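Local coordinates for uncharacterized protein AF_1382 (Archaeoglobus fulgidus DSM 4304, PDB 2QVO) that is of unknown function but has a winged helix-turn-helix-like architecture, consistent with a role as a DNA-binding transcriptional regulator, at residues E16-I21 with A57-C62. Sequence-based numbering, arbitrary orientation.
Sequences EILMTI and AKMVEC
Leu18 meets Met59 and Ile21 meets Val60: two apolar pairs carry the whole contact between helix 12-26 and the loop residue Met59 with the first strand residue, Val60, and the nearest CA atoms, those of Leu18 and Val60, remain 9.1 Å apart. Across this gap, therefore, only side chains meet, and just 133 Å² is buried. Leu18 has CG anti to its own N (chi1 -176°), which carries the isopropyl fork out to the methionine. The methyl CE of Met59 sits evenly against that fork, 4.0 Å from Leu18 CD1 and 4.0 Å from Leu18 CD2, and the two side chains cross at about a right angle. A bend at the thioether (chi3 68°) in Met59 turns CE toward the helix.

Within the helix, Thr20 OG1 donates to Glu16 O at 2.6 Å, 30° out of the carbonyl plane, while Thr20 N reaches the same oxygen from the opposite face at 3.0 Å. Two bonds thus grip that oxygen. One turn after Ile17, Ile21 directs its CB at the strand, and its CD1 lies 4.2 Å from Val60 CG1, a methyl-to-methyl packing.

Leu73 of strand 68-73 touches Leu18, Ile21 and Val60, and Ile80 of helix 75-90 touches both Leu18 and Met59, so the two pairs belong to one apolar layer, buried except for the partly exposed Met59. Just before the strand, a Schellman motif with Lys58 at positive phi closes helix 44-56 and leads directly into Met59. Helix 12-26 packed against a three-stranded antiparallel sheet, with helices 33-39 and 44-56 preceding the hairpin of 60-65 and 68-73, matches the winged helix-turn-helix topology.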
# COMPACT_ATOMS: atom_id res chain seq x y z
N GLU A 16 -2.67 -4.48 -4.45
CA GLU A 16 -3.86 -3.81 -3.93
C GLU A 16 -3.52 -2.98 -2.69
O GLU A 16 -4.06 -1.88 -2.53
CB GLU A 16 -4.96 -4.81 -3.57
CG GLU A 16 -5.76 -5.36 -4.75
CD GLU A 16 -6.64 -6.54 -4.35
OE1 GLU A 16 -7.06 -6.62 -3.16
OE2 GLU A 16 -6.92 -7.40 -5.22
N ILE A 17 -2.66 -3.50 -1.83
CA ILE A 17 -2.23 -2.77 -0.63
C ILE A 17 -1.45 -1.50 -1.02
O ILE A 17 -1.75 -0.39 -0.54
CB ILE A 17 -1.45 -3.70 0.34
CG1 ILE A 17 -2.41 -4.75 0.90
CG2 ILE A 17 -0.83 -2.90 1.50
CD1 ILE A 17 -1.74 -6.00 1.43
N LEU A 18 -0.48 -1.67 -1.91
CA LEU A 18 0.32 -0.54 -2.36
C LEU A 18 -0.52 0.56 -3.00
O LEU A 18 -0.29 1.74 -2.71
CB LEU A 18 1.37 -1.03 -3.37
CG LEU A 18 2.32 0.07 -3.84
CD1 LEU A 18 3.15 0.63 -2.68
CD2 LEU A 18 3.23 -0.46 -4.99
N MET A 19 -1.44 0.19 -3.89
CA MET A 19 -2.21 1.16 -4.65
C MET A 19 -3.24 1.81 -3.73
O MET A 19 -3.54 2.98 -3.89
CB MET A 19 -2.86 0.55 -5.89
CG MET A 19 -1.81 0.07 -6.97
SD MET A 19 -0.46 1.21 -7.25
CE MET A 19 -1.30 2.39 -8.29
N THR A 20 -3.73 1.05 -2.75
CA THR A 20 -4.62 1.63 -1.72
C THR A 20 -3.96 2.75 -0.93
O THR A 20 -4.56 3.81 -0.71
CB THR A 20 -5.17 0.55 -0.74
OG1 THR A 20 -5.96 -0.40 -1.47
CG2 THR A 20 -6.05 1.19 0.34
N ILE A 21 -2.72 2.52 -0.49
CA ILE A 21 -1.95 3.55 0.21
C ILE A 21 -1.76 4.76 -0.70
O ILE A 21 -1.93 5.90 -0.28
CB ILE A 21 -0.57 3.01 0.68
CG1 ILE A 21 -0.76 1.79 1.59
CG2 ILE A 21 0.27 4.11 1.38
CD1 ILE A 21 0.54 1.00 1.83
N ALA A 57 11.70 -3.01 2.33
CA ALA A 57 12.07 -2.56 0.99
C ALA A 57 12.18 -1.03 0.86
O ALA A 57 12.35 -0.50 -0.25
CB ALA A 57 11.07 -3.10 -0.03
N LYS A 58 12.09 -0.37 1.98
CA LYS A 58 12.10 1.07 2.05
C LYS A 58 11.06 1.82 1.19
O LYS A 58 11.29 2.90 0.77
CB LYS A 58 13.53 1.57 1.85
CG LYS A 58 14.51 0.97 2.83
NZ LYS A 58 18.23 1.84 3.47
N MET A 59 9.90 1.22 0.98
CA MET A 59 8.82 1.78 0.15
C MET A 59 7.74 2.49 1.00
O MET A 59 7.00 3.33 0.50
CB MET A 59 8.15 0.70 -0.70
CG MET A 59 9.06 0.09 -1.77
SD MET A 59 8.33 -1.41 -2.44
CE MET A 59 6.90 -0.73 -3.30
N VAL A 60 7.65 2.10 2.26
CA VAL A 60 6.75 2.77 3.20
C VAL A 60 7.46 3.00 4.51
O VAL A 60 8.47 2.36 4.80
CB VAL A 60 5.45 1.95 3.48
CG1 VAL A 60 4.70 1.59 2.19
CG2 VAL A 60 5.73 0.72 4.34
N GLU A 61 6.93 3.93 5.30
CA GLU A 61 7.30 4.09 6.69
C GLU A 61 6.03 3.96 7.54
O GLU A 61 4.94 4.32 7.10
CB GLU A 61 7.98 5.44 6.94
CG GLU A 61 9.42 5.49 6.48
CD GLU A 61 10.02 6.89 6.53
OE1 GLU A 61 9.67 7.66 7.45
OE2 GLU A 61 10.84 7.20 5.65
N CYS A 62 6.20 3.39 8.73
CA CYS A 62 5.12 3.24 9.70
C CYS A 62 5.36 4.11 10.91
O CYS A 62 6.50 4.33 11.32
CB CYS A 62 5.06 1.81 10.22
SG CYS A 62 4.73 0.61 8.98